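Local coordinates for protein oxidase/hydroxylase (Streptomyces hygroscopicus subsp. hygroscopicus, PDB 4ZPI) that binds iron(II) and 2-oxoglutarate and probably acts as a 2-oxoglutarate-dependent dioxygenase of the phytanoyl-CoA dioxygenase family, at residues C[98-103]-C[208-213]; C[157-162]-C[202-207]. One frame throughout, in Å; residues are numbered along the deposited sequence.

Contact 1 of 2, residues C[98-103]-C[208-213]; sequences VLYLHG and TRRKLT. With FE2 (Fe (II) ion), chain H.
V98 turns its branched side chain against R210: CG2 reaches back to T208 O (3.5 Å), while CG1 lies over one face of the R210 guanidinium, 3.4 Å from NH1. A short, beta-branched residue suits this place, since its two methyls serve two partners. L99 supplies the backbone link, T208 N donating to L99 O (2.9 Å) in a hydrogen-bonded antiparallel pair; beside it L99 CD2 meets T208 CG2, while T208 OG1 bonds to R93. Y100 leaves the backbone pointing away from the 208-213 loop, yet its hydroxyl comes back to the guanidinium edge, where R210 NH2 donates to Y100 OH (3.1 Å). R210 gets there by a bend at chi3 (-69°), and its NH2 also forms a salt bridge with D181. Cut back to an alanine, R210 would be likely to take this salt-bridge mate from D181 and the donor from Y100 OH, and open a gap beside V98 CG1. Y100 O accepts a bond from H102 ND1 in the imidazole plane, fixing the ring's rotation while H102 NE2 binds iron at 2.4 Å. Within this chain strand 99-102 is an outermost strand of the four-stranded sheet, next to strand 206-208, with helix 179-182 against V98, Y100 and L101.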
loop_
_atom_site.group_PDB
_atom_site.type_symbol
_atom_site.label_atom_id
_atom_site.label_comp_id
_atom_site.label_asym_id
_atom_site.label_seq_id
_atom_site.Cartn_x
_atom_site.Cartn_y
_atom_site.Cartn_z
ATOM N N VAL C 98 -3.828 -21.921 -28.648
ATOM C CA VAL C 98 -3.685 -21.782 -27.210
ATOM C C VAL C 98 -3.082 -20.418 -26.919
ATOM O O VAL C 98 -2.342 -19.880 -27.730
ATOM C CB VAL C 98 -2.797 -22.916 -26.610
ATOM C CG1 VAL C 98 -1.381 -22.831 -27.146
ATOM C CG2 VAL C 98 -2.790 -22.877 -25.083
ATOM N N LEU C 99 -3.413 -19.846 -25.770
ATOM C CA LEU C 99 -2.770 -18.615 -25.323
ATOM C C LEU C 99 -2.088 -18.844 -23.959
ATOM O O LEU C 99 -2.766 -19.008 -22.935
ATOM C CB LEU C 99 -3.800 -17.483 -25.252
ATOM C CG LEU C 99 -3.362 -16.151 -24.639
ATOM C CD1 LEU C 99 -2.334 -15.465 -25.498
ATOM C CD2 LEU C 99 -4.564 -15.259 -24.400
ATOM N N TYR C 100 -0.754 -18.876 -23.953
ATOM C CA TYR C 100 0.015 -19.129 -22.726
ATOM C C TYR C 100 -0.094 -17.966 -21.736
ATOM O O TYR C 100 -0.470 -16.858 -22.107
ATOM C CB TYR C 100 1.494 -19.386 -23.044
ATOM C CG TYR C 100 1.759 -20.600 -23.904
ATOM C CD1 TYR C 100 2.841 -20.637 -24.771
ATOM C CD2 TYR C 100 0.926 -21.708 -23.853
ATOM C CE1 TYR C 100 3.089 -21.745 -25.558
ATOM C CE2 TYR C 100 1.165 -22.821 -24.638
ATOM C CZ TYR C 100 2.245 -22.834 -25.487
ATOM O OH TYR C 100 2.479 -23.946 -26.262
ATOM N N LEU C 101 0.257 -18.220 -20.480
ATOM C CA LEU C 101 0.113 -17.210 -19.435
ATOM C C LEU C 101 0.968 -15.959 -19.674
ATOM O O LEU C 101 2.125 -16.040 -20.095
ATOM C CB LEU C 101 0.455 -17.804 -18.062
ATOM C CG LEU C 101 -0.461 -18.872 -17.449
ATOM C CD1 LEU C 101 -0.018 -19.212 -16.020
ATOM C CD2 LEU C 101 -1.914 -18.420 -17.465
ATOM N N HIS C 102 0.363 -14.806 -19.401
ATOM C CA HIS C 102 1.044 -13.516 -19.370
ATOM C C HIS C 102 0.323 -12.658 -18.331
ATOM O O HIS C 102 -0.767 -13.025 -17.874
ATOM C CB HIS C 102 1.032 -12.847 -20.743
ATOM C CG HIS C 102 -0.336 -12.689 -21.309
ATOM N ND1 HIS C 102 -1.002 -13.722 -21.930
ATOM C CD2 HIS C 102 -1.182 -11.631 -21.324
ATOM C CE1 HIS C 102 -2.199 -13.306 -22.310
ATOM N NE2 HIS C 102 -2.332 -12.039 -21.959
ATOM N N GLY C 103 0.920 -11.531 -17.952
ATOM C CA GLY C 103 0.379 -10.740 -16.857
ATOM C C GLY C 103 0.980 -11.116 -15.508
ATOM O O GLY C 103 2.047 -11.716 -15.445
ATOM N N THR C 208 -5.548 -18.704 -22.081
ATOM C CA THR C 208 -6.675 -19.612 -22.315
ATOM C C THR C 208 -6.188 -21.045 -22.554
ATOM O O THR C 208 -5.058 -21.264 -23.007
ATOM C CB THR C 208 -7.574 -19.177 -23.528
ATOM O OG1 THR C 208 -7.050 -19.708 -24.749
ATOM C CG2 THR C 208 -7.705 -17.652 -23.635
ATOM N N ARG C 209 -7.048 -22.019 -22.261
ATOM C CA ARG C 209 -6.728 -23.412 -22.556
ATOM C C ARG C 209 -6.558 -23.661 -24.051
ATOM O O ARG C 209 -7.061 -22.913 -24.895
ATOM C CB ARG C 209 -7.806 -24.345 -22.020
ATOM C CG ARG C 209 -8.141 -24.161 -20.558
ATOM C CD ARG C 209 -7.002 -24.548 -19.637
ATOM N NE ARG C 209 -7.536 -24.717 -18.288
ATOM C CZ ARG C 209 -6.868 -25.198 -17.248
ATOM N NH1 ARG C 209 -5.600 -25.573 -17.364
ATOM N NH2 ARG C 209 -7.488 -25.305 -16.087
ATOM N N ARG C 210 -5.833 -24.724 -24.363
ATOM C CA ARG C 210 -5.702 -25.208 -25.722
ATOM C C ARG C 210 -7.075 -25.626 -26.249
ATOM O O ARG C 210 -7.782 -26.377 -25.589
ATOM C CB ARG C 210 -4.723 -26.371 -25.745
ATOM C CG ARG C 210 -4.166 -26.723 -27.098
ATOM C CD ARG C 210 -3.050 -27.759 -26.945
ATOM N NE ARG C 210 -1.856 -27.216 -26.295
ATOM C CZ ARG C 210 -0.994 -26.398 -26.898
ATOM N NH1 ARG C 210 -1.218 -26.025 -28.149
ATOM N NH2 ARG C 210 0.085 -25.947 -26.256
ATOM N N LYS C 211 -7.469 -25.130 -27.419
ATOM C CA LYS C 211 -8.752 -25.524 -27.999
ATOM C C LYS C 211 -8.610 -26.787 -28.877
ATOM O O LYS C 211 -7.788 -26.814 -29.797
ATOM C CB LYS C 211 -9.346 -24.366 -28.803
ATOM C CG LYS C 211 -10.655 -24.697 -29.505
ATOM C CD LYS C 211 -11.133 -23.519 -30.337
ATOM C CE LYS C 211 -12.241 -23.908 -31.299
ATOM N NZ LYS C 211 -13.530 -24.218 -30.622
ATOM N N LEU C 212 -9.404 -27.822 -28.574
ATOM C CA LEU C 212 -9.378 -29.112 -29.289
ATOM C C LEU C 212 -10.715 -29.502 -29.909
ATOM O O LEU C 212 -10.854 -30.595 -30.450
ATOM C CB LEU C 212 -8.975 -30.248 -28.358
ATOM C CG LEU C 212 -8.035 -29.966 -27.202
ATOM C CD1 LEU C 212 -8.123 -31.121 -26.208
ATOM C CD2 LEU C 212 -6.624 -29.786 -27.721
ATOM N N THR C 213 -11.703 -28.629 -29.785
ATOM C CA THR C 213 -13.044 -28.895 -30.273
ATOM C C THR C 213 -13.272 -28.203 -31.608
ATOM O O THR C 213 -12.479 -27.364 -32.025
ATOM C CB THR C 213 -14.113 -28.420 -29.272
ATOM O OG1 THR C 213 -14.013 -26.999 -29.099
ATOM C CG2 THR C 213 -13.927 -29.115 -27.924
HETATM FE FE FE2 H . -4.425 -10.809 -22.115
#

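Contact 2 of 2, residues C[157-162]-C[202-207]; sequences QGSHKA and EALMHG. With FE2 (Fe (II) ion), chain H.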
loop_
_atom_site.group_PDB
_atom_site.type_symbol
_atom_site.label_atom_id
_atom_site.label_comp_id
_atom_site.label_asym_id
_atom_site.label_seq_id
_atom_site.Cartn_x
_atom_site.Cartn_y
_atom_site.Cartn_z
ATOM N N GLN C 157 -5.297 -17.611 -9.433
ATOM C CA GLN C 157 -6.066 -16.916 -8.384
ATOM C C GLN C 157 -5.217 -15.868 -7.663
ATOM O O GLN C 157 -4.101 -16.149 -7.230
ATOM C CB GLN C 157 -6.638 -17.906 -7.355
ATOM C CG GLN C 157 -7.927 -18.609 -7.757
ATOM C CD GLN C 157 -8.082 -19.975 -7.092
ATOM O OE1 GLN C 157 -7.742 -20.153 -5.917
ATOM N NE2 GLN C 157 -8.580 -20.951 -7.851
ATOM N N GLY C 158 -5.742 -14.650 -7.566
ATOM C CA GLY C 158 -5.086 -13.586 -6.832
ATOM C C GLY C 158 -3.811 -13.051 -7.452
ATOM O O GLY C 158 -3.121 -12.225 -6.848
ATOM N N SER C 159 -3.497 -13.487 -8.664
ATOM C CA SER C 159 -2.227 -13.093 -9.263
ATOM C C SER C 159 -2.179 -11.593 -9.594
ATOM O O SER C 159 -1.112 -11.037 -9.843
ATOM C CB SER C 159 -1.956 -13.918 -10.517
ATOM O OG SER C 159 -2.923 -13.673 -11.518
ATOM N N HIS C 160 -3.333 -10.937 -9.591
ATOM C CA HIS C 160 -3.391 -9.506 -9.846
ATOM C C HIS C 160 -2.823 -8.718 -8.668
ATOM O O HIS C 160 -2.508 -7.543 -8.811
ATOM C CB HIS C 160 -4.823 -9.061 -10.146
ATOM C CG HIS C 160 -5.781 -9.270 -9.011
ATOM N ND1 HIS C 160 -5.789 -10.409 -8.238
ATOM C CD2 HIS C 160 -6.768 -8.478 -8.525
ATOM C CE1 HIS C 160 -6.743 -10.313 -7.324
ATOM N NE2 HIS C 160 -7.352 -9.153 -7.482
ATOM N N LYS C 161 -2.667 -9.365 -7.511
ATOM C CA LYS C 161 -2.072 -8.690 -6.362
ATOM C C LYS C 161 -0.893 -9.463 -5.790
ATOM O O LYS C 161 -0.500 -9.255 -4.653
ATOM C CB LYS C 161 -3.123 -8.456 -5.276
ATOM C CG LYS C 161 -4.324 -7.633 -5.733
ATOM C CD LYS C 161 -5.389 -7.590 -4.652
ATOM C CE LYS C 161 -6.432 -6.511 -4.907
ATOM N NZ LYS C 161 -7.325 -6.324 -3.717
ATOM N N ALA C 162 -0.319 -10.354 -6.579
ATOM C CA ALA C 162 0.823 -11.117 -6.113
ATOM C C ALA C 162 2.012 -10.213 -5.809
ATOM O O ALA C 162 2.286 -9.267 -6.546
ATOM C CB ALA C 162 1.210 -12.154 -7.136
ATOM N N GLU C 202 -5.677 -6.109 -16.218
ATOM C CA GLU C 202 -4.515 -6.693 -16.885
ATOM C C GLU C 202 -3.358 -7.064 -15.951
ATOM O O GLU C 202 -2.380 -7.663 -16.395
ATOM C CB GLU C 202 -3.992 -5.743 -17.971
ATOM C CG GLU C 202 -4.856 -5.689 -19.220
ATOM C CD GLU C 202 -4.845 -6.995 -19.993
ATOM O OE1 GLU C 202 -5.942 -7.548 -20.236
ATOM O OE2 GLU C 202 -3.743 -7.466 -20.367
ATOM N N ALA C 203 -3.459 -6.711 -14.672
ATOM C CA ALA C 203 -2.511 -7.224 -13.674
ATOM C C ALA C 203 -2.693 -8.743 -13.430
ATOM O O ALA C 203 -1.743 -9.440 -13.090
ATOM C CB ALA C 203 -2.644 -6.455 -12.366
ATOM N N LEU C 204 -3.906 -9.250 -13.612
ATOM C CA LEU C 204 -4.163 -10.687 -13.507
ATOM C C LEU C 204 -3.265 -11.507 -14.449
ATOM O O LEU C 204 -3.081 -11.140 -15.616
ATOM C CB LEU C 204 -5.630 -10.976 -13.818
ATOM C CG LEU C 204 -6.168 -12.340 -13.423
ATOM C CD1 LEU C 204 -6.203 -12.443 -11.910
ATOM C CD2 LEU C 204 -7.549 -12.549 -14.030
ATOM N N MET C 205 -2.697 -12.604 -13.945
ATOM C CA MET C 205 -1.984 -13.552 -14.804
ATOM C C MET C 205 -3.011 -14.516 -15.396
ATOM O O MET C 205 -3.759 -15.179 -14.673
ATOM C CB MET C 205 -0.903 -14.304 -14.032
ATOM C CG MET C 205 -0.094 -15.295 -14.877
ATOM S SD MET C 205 1.308 -16.013 -13.978
ATOM C CE MET C 205 1.831 -14.610 -12.980
ATOM N N HIS C 206 -3.071 -14.565 -16.719
ATOM C CA HIS C 206 -4.179 -15.215 -17.399
ATOM C C HIS C 206 -3.761 -15.664 -18.799
ATOM O O HIS C 206 -2.748 -15.199 -19.336
ATOM C CB HIS C 206 -5.383 -14.267 -17.478
ATOM C CG HIS C 206 -5.222 -13.189 -18.506
ATOM N ND1 HIS C 206 -4.476 -12.054 -18.284
ATOM C CD2 HIS C 206 -5.678 -13.099 -19.778
ATOM C CE1 HIS C 206 -4.479 -11.308 -19.371
ATOM N NE2 HIS C 206 -5.207 -11.919 -20.291
ATOM N N GLY C 207 -4.548 -16.577 -19.364
ATOM C CA GLY C 207 -4.312 -17.136 -20.683
ATOM C C GLY C 207 -5.585 -17.856 -21.061
ATOM O O GLY C 207 -6.613 -17.630 -20.433
HETATM FE FE FE2 H . -4.425 -10.809 -22.115
#
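With chi1 at 64°, S159 holds OG between its own backbone N and carbonyl carbon, facing the turn at L204 and M205. There OG accepts a fairly straight hydrogen bond from M205 N (2.7 Å, 158° at the hydrogen), and it is also bonded to V156 O, so the small hydroxyl joins the end of strand 153-156 to the backbone at M205. Serine fits because its side chain is short enough to let the backbones come close and still has an oxygen for a buried amide. L204 starts away from the 157-162 loop, but CG stands anti to the backbone N (chi1 -165°) and the branch swings back, bringing CD1 within 3.5 Å of S159 OG.

The neighbouring H160 packs mainly through its base: CB sits 3.6 Å from L204 N, and A203 CB touches H160 O. A methyl suits this place, where the two backbones come close. The imidazole runs on away from this contact, where K161 CG covers the centre of one face and NE2 bonds to D13 O. K161 O is hydrogen-bonded to K161 NZ of the second subunit, so this loop also borders the subunit interface.

Beyond the turn, H206 ND1 donates to L204 O (3.1 Å) almost straight and in the imidazole plane, though from above the carbonyl plane. This bond holds the ring's rotation; H206 NE2 binds the iron at 2.3 Å, though the metal sits to the CE1 side (2.8 Å). The turn packed by S159 and H160 therefore carries the carbonyl that steadies a metal ligand. H102 and H206 bind the iron here, while E202 OE2 is 3.8 Å from it and not bonded; E202 is nonetheless an iron ligand of this protein, completing the two-histidine, one-carboxylate facial triad characteristic of the double-stranded beta-helix of iron(II)/2-oxoglutarate oxygenases.

In the fold
From the N terminus the chain passes several helices and strands of the larger sheet before it reaches strand 99-102, which carries H102; later it returns through strand 153-156 into loop 157-162. Contact 2 closes the shorter loop when segment 202-207 comes back against 157-162, following strand 197-201 of the larger sheet. Directly afterwards the chain reaches 208-213 and contact 1 closes the longer loop, which encloses that of contact 2 without crossing it. The two meet where strands 99-102 and 206-208 run side by side, with a probable hydrogen bond from H206 N to H102 O (3.0 Å). Contact 1 ties strand 99-102 to the loop after strand 206-208, contact 2 the loop after strand 153-156 to the turn before strand 206-208.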